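Local coordinates for protein C alpha-dehydrogenase (Sphingobium sp. SYK-6, PDB 4YAG) that acts as an NADH-binding short-chain dehydrogenase in the lignin beta-aryl ether cleavage pathway, probably oxidising the alpha-carbon alcohol of its substrate, at residues Ser15-Gly20 with Leu186-Ile191; Gln23-Asn28 with Ile87-Ala92; Ala143-Leu148 with Tyr248-Gly253. All coordinates share one frame; numbering follows the deposited sequence.

Contact 1 of 3, residues Ser15-Gly20 with Leu186-Ile191; sequences SGIGFG and LMPGPI. With NAI (1,4-dihydronicotinamide adenine dinucleotide), chain C.
Ile17 packs against Leu186, Pro188 and Ile191, joining the start of helix 16-27 to the end of strand 181-187 and the loop after it. Its CG1 lies beside the backbone N (chi1 -66°), and the extended second torsion carries CD1 to Pro188 and Ile191. CD1 of Ile17 meets CG of Pro188 at 3.8 Å and CG1 of Ile191, also at 3.8 Å. The Ile17 and Ile191 side chains cross at about a right angle. The other branch, CG2 of Ile17, touches CD2 of Leu186 at 4.0 Å. CD1 of Ile17 also comes within 3.4 Å of the ribose oxygen O4D of the NADH. An alanine here would lack both branches and would probably open a gap between Leu186, Pro188 and Ile191, next to the ribose of the NADH.

The polar bonds go to the cofactor. Ile17 N donates to O1N of the NADH at 2.8 Å. Ser15 OG donates to O2A of the NADH at 2.7 Å and also bonds Arg194. Gly16 has a positive phi, and a CB there would collide with O1N. Ile191 N gives a nearly straight bond (171°) to the carboxamide O7N, and N7N of the NADH donates back to Ile191 O at 3.0 Å. These two bonds fix the rotation of the carboxamide. The chemistry is thus divided: apolar branches join the two segments, while the glycine-rich turn grips the pyrophosphate and Ile191 orients the nicotinamide.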
loop_
_atom_site.group_PDB
_atom_site.type_symbol
_atom_site.label_atom_id
_atom_site.label_comp_id
_atom_site.label_asym_id
_atom_site.label_seq_id
_atom_site.Cartn_x
_atom_site.Cartn_y
_atom_site.Cartn_z
ATOM N N SER A 15 -19.206 -1.102 -15.420
ATOM C CA SER A 15 -18.954 -2.500 -15.704
ATOM C C SER A 15 -18.850 -3.288 -14.404
ATOM O O SER A 15 -18.620 -2.713 -13.334
ATOM C CB SER A 15 -17.643 -2.639 -16.480
ATOM O OG SER A 15 -17.396 -3.981 -16.857
ATOM N N GLY A 16 -19.030 -4.603 -14.502
ATOM C CA GLY A 16 -18.615 -5.497 -13.426
ATOM C C GLY A 16 -19.242 -5.171 -12.079
ATOM O O GLY A 16 -20.439 -4.912 -11.968
ATOM N N ILE A 17 -18.428 -5.266 -11.029
ATOM C CA ILE A 17 -18.890 -5.035 -9.664
ATOM C C ILE A 17 -19.538 -3.664 -9.487
ATOM O O ILE A 17 -20.615 -3.536 -8.894
ATOM C CB ILE A 17 -17.720 -5.215 -8.691
ATOM C CG1 ILE A 17 -17.271 -6.686 -8.703
ATOM C CG2 ILE A 17 -18.085 -4.746 -7.298
ATOM C CD1 ILE A 17 -16.026 -6.956 -7.859
ATOM N N GLY A 18 -18.887 -2.629 -10.002
ATOM C CA GLY A 18 -19.427 -1.290 -9.862
ATOM C C GLY A 18 -20.806 -1.182 -10.466
ATOM O O GLY A 18 -21.686 -0.512 -9.937
ATOM N N PHE A 19 -21.002 -1.815 -11.611
ATOM C CA PHE A 19 -22.290 -1.757 -12.268
ATOM C C PHE A 19 -23.353 -2.558 -11.485
ATOM O O PHE A 19 -24.529 -2.190 -11.443
ATOM C CB PHE A 19 -22.142 -2.245 -13.713
ATOM C CG PHE A 19 -23.421 -2.240 -14.498
ATOM C CD1 PHE A 19 -24.030 -1.056 -14.835
ATOM C CD2 PHE A 19 -23.995 -3.428 -14.911
ATOM C CE1 PHE A 19 -25.220 -1.062 -15.573
ATOM C CE2 PHE A 19 -25.169 -3.428 -15.651
ATOM C CZ PHE A 19 -25.767 -2.245 -15.962
ATOM N N GLY A 20 -22.934 -3.645 -10.846
ATOM C CA GLY A 20 -23.820 -4.409 -9.980
ATOM C C GLY A 20 -24.241 -3.574 -8.776
ATOM O O GLY A 20 -25.412 -3.573 -8.384
ATOM N N LEU A 186 -14.747 -3.629 0.676
ATOM C CA LEU A 186 -15.235 -4.813 -0.008
ATOM C C LEU A 186 -14.065 -5.639 -0.498
ATOM O O LEU A 186 -13.165 -5.118 -1.159
ATOM C CB LEU A 186 -16.104 -4.348 -1.180
ATOM C CG LEU A 186 -16.547 -5.408 -2.180
ATOM C CD1 LEU A 186 -17.388 -6.494 -1.556
ATOM C CD2 LEU A 186 -17.290 -4.725 -3.332
ATOM N N MET A 187 -14.076 -6.919 -0.147
ATOM C CA MET A 187 -13.019 -7.856 -0.485
ATOM C C MET A 187 -13.599 -9.012 -1.277
ATOM O O MET A 187 -14.084 -9.991 -0.700
ATOM C CB MET A 187 -12.326 -8.336 0.796
ATOM C CG MET A 187 -11.614 -7.197 1.495
ATOM S SD MET A 187 -11.117 -7.585 3.192
ATOM C CE MET A 187 -12.695 -7.631 3.994
ATOM N N PRO A 188 -13.630 -8.863 -2.616
ATOM C CA PRO A 188 -14.221 -9.954 -3.373
ATOM C C PRO A 188 -13.289 -11.123 -3.664
ATOM O O PRO A 188 -12.060 -10.983 -3.743
ATOM C CB PRO A 188 -14.616 -9.292 -4.705
ATOM C CG PRO A 188 -14.605 -7.811 -4.450
ATOM C CD PRO A 188 -13.510 -7.639 -3.422
ATOM N N GLY A 189 -13.931 -12.271 -3.866
ATOM C CA GLY A 189 -13.396 -13.393 -4.603
ATOM C C GLY A 189 -13.812 -13.249 -6.058
ATOM O O GLY A 189 -14.061 -12.148 -6.523
ATOM N N PRO A 190 -13.887 -14.359 -6.785
ATOM C CA PRO A 190 -14.161 -14.277 -8.235
ATOM C C PRO A 190 -15.578 -13.829 -8.595
ATOM O O PRO A 190 -16.548 -14.527 -8.294
ATOM C CB PRO A 190 -13.900 -15.700 -8.721
ATOM C CG PRO A 190 -13.163 -16.385 -7.621
ATOM C CD PRO A 190 -13.579 -15.729 -6.346
ATOM N N ILE A 191 -15.675 -12.656 -9.227
ATOM C CA ILE A 191 -16.941 -12.087 -9.675
ATOM C C ILE A 191 -16.891 -11.931 -11.190
ATOM O O ILE A 191 -15.873 -11.505 -11.747
ATOM C CB ILE A 191 -17.187 -10.693 -9.070
ATOM C CG1 ILE A 191 -16.829 -10.645 -7.573
ATOM C CG2 ILE A 191 -18.626 -10.217 -9.336
ATOM C CD1 ILE A 191 -17.603 -11.599 -6.733
HETATM P PA NAI C . -14.414 -4.326 -14.586
HETATM O O1A NAI C . -13.254 -4.074 -15.509
HETATM O O2A NAI C . -15.600 -5.074 -15.162
HETATM O O5B NAI C . -14.926 -2.972 -13.973
HETATM C C5B NAI C . -14.008 -1.971 -13.641
HETATM C C4B NAI C . -14.370 -0.731 -14.356
HETATM O O4B NAI C . -13.436 0.268 -13.833
HETATM C C3B NAI C . -14.252 -0.757 -15.816
HETATM O O3B NAI C . -15.453 -0.299 -16.470
HETATM C C2B NAI C . -13.100 0.073 -16.107
HETATM O O2B NAI C . -13.160 0.727 -17.384
HETATM C C1B NAI C . -13.013 1.007 -14.985
HETATM N N9A NAI C . -11.699 1.558 -14.783
HETATM C C8A NAI C . -10.480 0.916 -14.855
HETATM N N7A NAI C . -9.484 1.790 -14.658
HETATM C C5A NAI C . -10.024 3.030 -14.437
HETATM C C6A NAI C . -9.529 4.310 -14.181
HETATM N N6A NAI C . -8.144 4.530 -14.171
HETATM N N1A NAI C . -10.384 5.349 -14.003
HETATM C C2A NAI C . -11.721 5.150 -14.075
HETATM N N3A NAI C . -12.251 3.943 -14.323
HETATM C C4A NAI C . -11.437 2.880 -14.512
HETATM O O3 NAI C . -13.776 -5.177 -13.409
HETATM P PN NAI C . -14.287 -5.463 -11.908
HETATM O O1N NAI C . -15.764 -5.144 -11.716
HETATM O O2N NAI C . -13.931 -6.907 -11.655
HETATM O O5D NAI C . -13.382 -4.475 -11.020
HETATM C C5D NAI C . -13.927 -3.700 -9.948
HETATM C C4D NAI C . -13.047 -3.805 -8.756
HETATM O O4D NAI C . -13.197 -5.158 -8.190
HETATM C C3D NAI C . -11.619 -3.625 -9.031
HETATM O O3D NAI C . -11.056 -2.741 -8.040
HETATM C C2D NAI C . -11.028 -4.957 -8.928
HETATM O O2D NAI C . -9.649 -4.884 -8.548
HETATM C C1D NAI C . -11.821 -5.612 -7.904
HETATM N N1N NAI C . -11.865 -7.025 -7.826
HETATM C C2N NAI C . -12.461 -7.822 -8.773
HETATM C C3N NAI C . -12.486 -9.196 -8.597
HETATM C C7N NAI C . -13.127 -10.084 -9.607
HETATM O O7N NAI C . -13.036 -11.329 -9.547
HETATM N N7N NAI C . -13.952 -9.446 -10.631
HETATM C C4N NAI C . -11.929 -9.794 -7.478
HETATM C C5N NAI C . -11.383 -8.974 -6.508
HETATM C C6N NAI C . -11.364 -7.613 -6.677
#

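Contact 2 of 3, residues Gln23-Asn28 with Ile87-Ala92; sequences QRLLAN and ILINNA. With NAI (1,4-dihydronicotinamide adenine dinucleotide), chain C.
Leu25 reaches from helix 16-27 onto strand 87-90 with one methyl. Its CD1 meets CG2 of Ile87 at 4.3 Å. The same CD1 lies 4.4 Å from CG1 of Ile89, and both Ile87 and Ile89 point their CB toward the helix. CG of Leu25 lies beside its backbone N (chi1 -68°) and CD1 continues extended, which carries this methyl out to the sheet. The contact is apolar, buried and fairly light.

At the end of the helix, Asn28 ND2 bonds back to Arg24 O at 2.8 Å in a straight bond, and Asn28 N reaches the same oxygen from the opposite face of its plane. Arg24 NE forms a salt bridge with Asp236.

Beyond the strand, Asn91 O accepts a bond from O3D of the nicotinamide ribose of the NADH at 2.9 Å, and Ala92 CB packs against the adenine. Asn90, Asn91 and Ala92 are the first three residues of the NNAG motif of the SDR family. Thr11 OG1 bonds both Asn91 N and Ala92 N, and Thr142 OG1 bonds Asn91 OD1.

Leu25 also packs on Ala8 of strand 7-11 and Ile242 of helix 231-244. Strand 87-90 runs between strands 7-11 and 137-142, and Leu88 turns to helix 105-133.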
loop_
_atom_site.group_PDB
_atom_site.type_symbol
_atom_site.label_atom_id
_atom_site.label_comp_id
_atom_site.label_asym_id
_atom_site.label_seq_id
_atom_site.Cartn_x
_atom_site.Cartn_y
_atom_site.Cartn_z
ATOM N N GLN A 23 -26.760 -0.885 -9.967
ATOM C CA GLN A 23 -28.106 -1.393 -10.138
ATOM C C GLN A 23 -28.832 -1.533 -8.809
ATOM O O GLN A 23 -30.004 -1.200 -8.694
ATOM C CB GLN A 23 -28.085 -2.753 -10.825
ATOM C CG GLN A 23 -27.723 -2.719 -12.290
ATOM C CD GLN A 23 -27.406 -4.109 -12.800
ATOM O OE1 GLN A 23 -26.227 -4.504 -12.903
ATOM N NE2 GLN A 23 -28.428 -4.876 -13.057
ATOM N N ARG A 24 -28.146 -2.059 -7.807
ATOM C CA ARG A 24 -28.813 -2.274 -6.527
ATOM C C ARG A 24 -28.988 -0.981 -5.724
ATOM O O ARG A 24 -29.989 -0.833 -5.026
ATOM C CB ARG A 24 -28.100 -3.366 -5.725
ATOM C CG ARG A 24 -28.017 -4.707 -6.467
ATOM C CD ARG A 24 -29.340 -5.131 -7.098
ATOM N NE ARG A 24 -30.388 -5.187 -6.096
ATOM C CZ ARG A 24 -31.693 -5.097 -6.342
ATOM N NH1 ARG A 24 -32.155 -4.940 -7.579
ATOM N NH2 ARG A 24 -32.544 -5.154 -5.328
ATOM N N LEU A 25 -28.058 -0.039 -5.825
ATOM C CA LEU A 25 -28.292 1.256 -5.199
ATOM C C LEU A 25 -29.489 1.985 -5.838
ATOM O O LEU A 25 -30.312 2.539 -5.120
ATOM C CB LEU A 25 -27.031 2.125 -5.215
ATOM C CG LEU A 25 -25.871 1.641 -4.344
ATOM C CD1 LEU A 25 -24.672 2.578 -4.467
ATOM C CD2 LEU A 25 -26.293 1.524 -2.873
ATOM N N LEU A 26 -29.583 1.982 -7.171
ATOM C CA LEU A 26 -30.724 2.574 -7.849
ATOM C C LEU A 26 -32.019 1.904 -7.379
ATOM O O LEU A 26 -33.035 2.578 -7.115
ATOM C CB LEU A 26 -30.579 2.442 -9.371
ATOM C CG LEU A 26 -31.690 3.127 -10.178
ATOM C CD1 LEU A 26 -31.360 4.586 -10.366
ATOM C CD2 LEU A 26 -31.867 2.450 -11.520
ATOM N N ALA A 27 -32.007 0.570 -7.304
ATOM C CA ALA A 27 -33.174 -0.183 -6.853
ATOM C C ALA A 27 -33.618 0.228 -5.460
ATOM O O ALA A 27 -34.808 0.183 -5.137
ATOM C CB ALA A 27 -32.902 -1.687 -6.890
ATOM N N ASN A 28 -32.659 0.633 -4.643
ATOM C CA ASN A 28 -32.934 1.119 -3.299
ATOM C C ASN A 28 -33.087 2.645 -3.197
ATOM O O ASN A 28 -33.019 3.190 -2.095
ATOM C CB ASN A 28 -31.845 0.628 -2.353
ATOM C CG ASN A 28 -32.007 -0.824 -1.996
ATOM O OD1 ASN A 28 -32.673 -1.157 -1.007
ATOM N ND2 ASN A 28 -31.429 -1.707 -2.798
ATOM N N ILE A 87 -23.006 8.915 -1.099
ATOM C CA ILE A 87 -22.357 7.615 -1.112
ATOM C C ILE A 87 -21.224 7.690 -2.119
ATOM O O ILE A 87 -21.437 8.041 -3.286
ATOM C CB ILE A 87 -23.349 6.503 -1.454
ATOM C CG1 ILE A 87 -24.431 6.413 -0.359
ATOM C CG2 ILE A 87 -22.639 5.164 -1.685
ATOM C CD1 ILE A 87 -25.611 5.530 -0.701
ATOM N N LEU A 88 -20.023 7.359 -1.654
ATOM C CA LEU A 88 -18.828 7.354 -2.480
ATOM C C LEU A 88 -18.310 5.922 -2.625
ATOM O O LEU A 88 -17.951 5.293 -1.637
ATOM C CB LEU A 88 -17.751 8.254 -1.852
ATOM C CG LEU A 88 -16.370 8.244 -2.518
ATOM C CD1 LEU A 88 -16.426 8.791 -3.941
ATOM C CD2 LEU A 88 -15.369 9.031 -1.646
ATOM N N ILE A 89 -18.297 5.406 -3.853
ATOM C CA ILE A 89 -17.871 4.032 -4.119
ATOM C C ILE A 89 -16.585 4.105 -4.943
ATOM O O ILE A 89 -16.612 4.381 -6.143
ATOM C CB ILE A 89 -18.935 3.176 -4.854
ATOM C CG1 ILE A 89 -20.319 3.287 -4.193
ATOM C CG2 ILE A 89 -18.431 1.736 -4.971
ATOM C CD1 ILE A 89 -20.456 2.607 -2.888
ATOM N N ASN A 90 -15.450 3.884 -4.285
ATOM C CA ASN A 90 -14.162 3.894 -4.953
ATOM C C ASN A 90 -13.866 2.467 -5.361
ATOM O O ASN A 90 -13.266 1.697 -4.604
ATOM C CB ASN A 90 -13.063 4.391 -4.017
ATOM C CG ASN A 90 -13.277 5.815 -3.561
ATOM O OD1 ASN A 90 -13.361 6.733 -4.373
ATOM N ND2 ASN A 90 -13.345 6.016 -2.240
ATOM N N ASN A 91 -14.322 2.107 -6.546
ATOM C CA ASN A 91 -14.345 0.713 -6.969
ATOM C C ASN A 91 -13.476 0.391 -8.183
ATOM O O ASN A 91 -13.080 -0.756 -8.357
ATOM C CB ASN A 91 -15.797 0.300 -7.209
ATOM C CG ASN A 91 -15.930 -0.910 -8.077
ATOM O OD1 ASN A 91 -15.879 -2.058 -7.610
ATOM N ND2 ASN A 91 -16.119 -0.668 -9.361
ATOM N N ALA A 92 -13.174 1.390 -9.017
ATOM C CA ALA A 92 -12.381 1.140 -10.207
ATOM C C ALA A 92 -11.102 0.403 -9.821
ATOM O O ALA A 92 -10.460 0.698 -8.810
ATOM C CB ALA A 92 -12.031 2.430 -10.922
HETATM P PA NAI C . -14.414 -4.326 -14.586
HETATM O O1A NAI C . -13.254 -4.074 -15.509
HETATM O O2A NAI C . -15.600 -5.074 -15.162
HETATM O O5B NAI C . -14.926 -2.972 -13.973
HETATM C C5B NAI C . -14.008 -1.971 -13.641
HETATM C C4B NAI C . -14.370 -0.731 -14.356
HETATM O O4B NAI C . -13.436 0.268 -13.833
HETATM C C3B NAI C . -14.252 -0.757 -15.816
HETATM O O3B NAI C . -15.453 -0.299 -16.470
HETATM C C2B NAI C . -13.100 0.073 -16.107
HETATM O O2B NAI C . -13.160 0.727 -17.384
HETATM C C1B NAI C . -13.013 1.007 -14.985
HETATM N N9A NAI C . -11.699 1.558 -14.783
HETATM C C8A NAI C . -10.480 0.916 -14.855
HETATM N N7A NAI C . -9.484 1.790 -14.658
HETATM C C5A NAI C . -10.024 3.030 -14.437
HETATM C C6A NAI C . -9.529 4.310 -14.181
HETATM N N6A NAI C . -8.144 4.530 -14.171
HETATM N N1A NAI C . -10.384 5.349 -14.003
HETATM C C2A NAI C . -11.721 5.150 -14.075
HETATM N N3A NAI C . -12.251 3.943 -14.323
HETATM C C4A NAI C . -11.437 2.880 -14.512
HETATM O O3 NAI C . -13.776 -5.177 -13.409
HETATM P PN NAI C . -14.287 -5.463 -11.908
HETATM O O1N NAI C . -15.764 -5.144 -11.716
HETATM O O2N NAI C . -13.931 -6.907 -11.655
HETATM O O5D NAI C . -13.382 -4.475 -11.020
HETATM C C5D NAI C . -13.927 -3.700 -9.948
HETATM C C4D NAI C . -13.047 -3.805 -8.756
HETATM O O4D NAI C . -13.197 -5.158 -8.190
HETATM C C3D NAI C . -11.619 -3.625 -9.031
HETATM O O3D NAI C . -11.056 -2.741 -8.040
HETATM C C2D NAI C . -11.028 -4.957 -8.928
HETATM O O2D NAI C . -9.649 -4.884 -8.548
HETATM C C1D NAI C . -11.821 -5.612 -7.904
HETATM N N1N NAI C . -11.865 -7.025 -7.826
HETATM C C2N NAI C . -12.461 -7.822 -8.773
HETATM C C3N NAI C . -12.486 -9.196 -8.597
HETATM C C7N NAI C . -13.127 -10.084 -9.607
HETATM O O7N NAI C . -13.036 -11.329 -9.547
HETATM N N7N NAI C . -13.952 -9.446 -10.631
HETATM C C4N NAI C . -11.929 -9.794 -7.478
HETATM C C5N NAI C . -11.383 -8.974 -6.508
HETATM C C6N NAI C . -11.364 -7.613 -6.677
#

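Contact 3 of 3, residues Ala143-Leu148 with Tyr248-Gly253; sequences ASLAGL and YVSTHG. With NAI (1,4-dihydronicotinamide adenine dinucleotide), chain C.
Leu145 meets Ser250 and His252 with its two methyls. Its CD1 lies 3.6 Å from the backbone O of His252. Its CD2 lies 3.9 Å from OG of Ser250. CG of Leu145 stands anti to its own carbonyl carbon (chi1 -75°), and this points the two methyls at Ser250, the last residue of strand 248-250, and at His252 in the loop after it. These are van der Waals contacts of methyls with oxygens. Ser250 OG hydrogen-bonds Ser269 of the second subunit. Met270 of that subunit packs on both Leu145 and Ser250. This is the close part of the contact, the His252 backbone O included, and it lies at the dimer interface.

The other side is looser and involves the CB and ring of His252, a partly exposed residue. The CB of His252 comes only to 4.3 Å from Leu145 CD1, and its ring leads away from the 143-148 segment. The ring is tied within its own segment: ND1 of His252 and OG1 of Thr251 are 2.7 Å apart in a hydrogen bond, with the hydroxyl at the ring edge and in its plane. Thr251 OG1 also bonds Gly189 N.

The 145-147 turn is a short 3-10 segment that begins with an ST turn: Ser144 OG accepts from Ala146 N at 2.9 Å (161°). The same OG lies 3.4 Å from C5N of the nicotinamide, and the side chain touches Tyr158 and Lys162. Ala143 O comes to C6N of the NADH at 3.4 Å. Leu145 thus belongs to the loop after strand 137-142 whose Ser144 lines the nicotinamide pocket. This is consistent with the serine of the Ser-Tyr-Lys active site of classical SDR enzymes, with Tyr158 and Lys162 on helix 156-177.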
loop_
_atom_site.group_PDB
_atom_site.type_symbol
_atom_site.label_atom_id
_atom_site.label_comp_id
_atom_site.label_asym_id
_atom_site.label_seq_id
_atom_site.Cartn_x
_atom_site.Cartn_y
_atom_site.Cartn_z
ATOM N N ALA A 143 -11.421 -3.478 -2.372
ATOM C CA ALA A 143 -10.084 -4.052 -2.319
ATOM C C ALA A 143 -10.154 -5.418 -3.015
ATOM O O ALA A 143 -10.571 -5.493 -4.181
ATOM C CB ALA A 143 -9.606 -4.142 -0.882
ATOM N N SER A 144 -9.768 -6.490 -2.322
ATOM C CA SER A 144 -9.799 -7.845 -2.858
ATOM C C SER A 144 -9.401 -8.795 -1.742
ATOM O O SER A 144 -8.666 -8.398 -0.838
ATOM C CB SER A 144 -8.788 -8.011 -3.984
ATOM O OG SER A 144 -8.767 -9.374 -4.393
ATOM N N LEU A 145 -9.841 -10.052 -1.811
ATOM C CA LEU A 145 -9.306 -11.045 -0.894
ATOM C C LEU A 145 -7.821 -11.278 -1.189
ATOM O O LEU A 145 -7.084 -11.764 -0.334
ATOM C CB LEU A 145 -10.093 -12.340 -0.965
ATOM C CG LEU A 145 -11.450 -12.266 -0.276
ATOM C CD1 LEU A 145 -12.320 -13.497 -0.587
ATOM C CD2 LEU A 145 -11.289 -12.127 1.215
ATOM N N ALA A 146 -7.366 -10.872 -2.367
ATOM C CA ALA A 146 -5.937 -10.946 -2.697
ATOM C C ALA A 146 -5.087 -9.979 -1.862
ATOM O O ALA A 146 -3.859 -10.047 -1.862
ATOM C CB ALA A 146 -5.712 -10.690 -4.165
ATOM N N GLY A 147 -5.742 -9.068 -1.155
ATOM C CA GLY A 147 -5.050 -8.168 -0.263
ATOM C C GLY A 147 -4.890 -8.760 1.116
ATOM O O GLY A 147 -4.250 -8.142 1.967
ATOM N N LEU A 148 -5.431 -9.955 1.320
ATOM C CA LEU A 148 -5.459 -10.582 2.641
ATOM C C LEU A 148 -4.817 -11.970 2.659
ATOM O O LEU A 148 -3.996 -12.268 3.527
ATOM C CB LEU A 148 -6.912 -10.696 3.097
ATOM C CG LEU A 148 -7.218 -10.639 4.571
ATOM C CD1 LEU A 148 -6.738 -9.293 5.137
ATOM C CD2 LEU A 148 -8.729 -10.823 4.755
ATOM N N TYR A 248 -16.353 -4.510 7.106
ATOM C CA TYR A 248 -15.814 -5.512 6.211
ATOM C C TYR A 248 -16.898 -6.288 5.502
ATOM O O TYR A 248 -17.861 -6.752 6.125
ATOM C CB TYR A 248 -14.991 -6.527 7.001
ATOM C CG TYR A 248 -13.825 -5.980 7.778
ATOM C CD1 TYR A 248 -12.809 -5.262 7.166
ATOM C CD2 TYR A 248 -13.707 -6.251 9.131
ATOM C CE1 TYR A 248 -11.736 -4.806 7.875
ATOM C CE2 TYR A 248 -12.648 -5.796 9.850
ATOM C CZ TYR A 248 -11.650 -5.094 9.229
ATOM O OH TYR A 248 -10.575 -4.662 9.975
ATOM N N VAL A 249 -16.724 -6.451 4.195
ATOM C CA VAL A 249 -17.577 -7.341 3.420
ATOM C C VAL A 249 -16.688 -8.220 2.562
ATOM O O VAL A 249 -15.894 -7.700 1.783
ATOM C CB VAL A 249 -18.519 -6.560 2.484
ATOM C CG1 VAL A 249 -19.298 -7.539 1.591
ATOM C CG2 VAL A 249 -19.474 -5.681 3.277
ATOM N N SER A 250 -16.820 -9.539 2.714
ATOM C CA SER A 250 -16.136 -10.501 1.852
ATOM C C SER A 250 -17.191 -11.296 1.112
ATOM O O SER A 250 -18.206 -11.679 1.675
ATOM C CB SER A 250 -15.242 -11.463 2.648
ATOM O OG SER A 250 -14.216 -10.750 3.344
ATOM N N THR A 251 -16.947 -11.561 -0.158
ATOM C CA THR A 251 -17.965 -12.228 -0.969
ATOM C C THR A 251 -17.864 -13.752 -0.973
ATOM O O THR A 251 -18.836 -14.443 -1.313
ATOM C CB THR A 251 -17.902 -11.758 -2.436
ATOM O OG1 THR A 251 -16.669 -12.182 -3.014
ATOM C CG2 THR A 251 -18.024 -10.260 -2.551
ATOM N N HIS A 252 -16.699 -14.280 -0.600
ATOM C CA HIS A 252 -16.418 -15.710 -0.678
ATOM C C HIS A 252 -15.679 -16.175 0.560
ATOM O O HIS A 252 -14.888 -15.413 1.120
ATOM C CB HIS A 252 -15.511 -16.004 -1.876
ATOM C CG HIS A 252 -16.208 -15.928 -3.201
ATOM N ND1 HIS A 252 -16.551 -14.739 -3.787
ATOM C CD2 HIS A 252 -16.577 -16.912 -4.061
ATOM C CE1 HIS A 252 -17.148 -14.989 -4.957
ATOM N NE2 HIS A 252 -17.161 -16.290 -5.140
ATOM N N GLY A 253 -15.913 -17.421 0.953
ATOM C CA GLY A 253 -15.231 -18.012 2.091
ATOM C C GLY A 253 -14.105 -18.976 1.770
ATOM O O GLY A 253 -13.517 -19.571 2.682
HETATM P PA NAI C . -14.414 -4.326 -14.586
HETATM O O1A NAI C . -13.254 -4.074 -15.509
HETATM O O2A NAI C . -15.600 -5.074 -15.162
HETATM O O5B NAI C . -14.926 -2.972 -13.973
HETATM C C5B NAI C . -14.008 -1.971 -13.641
HETATM C C4B NAI C . -14.370 -0.731 -14.356
HETATM O O4B NAI C . -13.436 0.268 -13.833
HETATM C C3B NAI C . -14.252 -0.757 -15.816
HETATM O O3B NAI C . -15.453 -0.299 -16.470
HETATM C C2B NAI C . -13.100 0.073 -16.107
HETATM O O2B NAI C . -13.160 0.727 -17.384
HETATM C C1B NAI C . -13.013 1.007 -14.985
HETATM N N9A NAI C . -11.699 1.558 -14.783
HETATM C C8A NAI C . -10.480 0.916 -14.855
HETATM N N7A NAI C . -9.484 1.790 -14.658
HETATM C C5A NAI C . -10.024 3.030 -14.437
HETATM C C6A NAI C . -9.529 4.310 -14.181
HETATM N N6A NAI C . -8.144 4.530 -14.171
HETATM N N1A NAI C . -10.384 5.349 -14.003
HETATM C C2A NAI C . -11.721 5.150 -14.075
HETATM N N3A NAI C . -12.251 3.943 -14.323
HETATM C C4A NAI C . -11.437 2.880 -14.512
HETATM O O3 NAI C . -13.776 -5.177 -13.409
HETATM P PN NAI C . -14.287 -5.463 -11.908
HETATM O O1N NAI C . -15.764 -5.144 -11.716
HETATM O O2N NAI C . -13.931 -6.907 -11.655
HETATM O O5D NAI C . -13.382 -4.475 -11.020
HETATM C C5D NAI C . -13.927 -3.700 -9.948
HETATM C C4D NAI C . -13.047 -3.805 -8.756
HETATM O O4D NAI C . -13.197 -5.158 -8.190
HETATM C C3D NAI C . -11.619 -3.625 -9.031
HETATM O O3D NAI C . -11.056 -2.741 -8.040
HETATM C C2D NAI C . -11.028 -4.957 -8.928
HETATM O O2D NAI C . -9.649 -4.884 -8.548
HETATM C C1D NAI C . -11.821 -5.612 -7.904
HETATM N N1N NAI C . -11.865 -7.025 -7.826
HETATM C C2N NAI C . -12.461 -7.822 -8.773
HETATM C C3N NAI C . -12.486 -9.196 -8.597
HETATM C C7N NAI C . -13.127 -10.084 -9.607
HETATM O O7N NAI C . -13.036 -11.329 -9.547
HETATM N N7N NAI C . -13.952 -9.446 -10.631
HETATM C C4N NAI C . -11.929 -9.794 -7.478
HETATM C C5N NAI C . -11.383 -8.974 -6.508
HETATM C C6N NAI C . -11.364 -7.613 -6.677
#

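All three contacts belong to one Rossmann-type domain and reach the same seven-stranded parallel sheet. Contacts 1 and 2 share helix 16-27, and their centres are about 11 Å apart. The centres of contacts 1 and 3 are also about 11 Å apart, their strands 181-187 and 248-250 being neighbours in the sheet, and backbone bonds probably join the two. The centres of contacts 2 and 3 are about 18 Å apart, with nearest atoms about 6 Å apart. Along the chain, both segments of contact 2 fall between those of contact 1. The segments of contacts 1 and 3 alternate, whereas contact 2 closes before contact 3 opens. Sequence-distant segments thus converge on one NADH, which every contact touches.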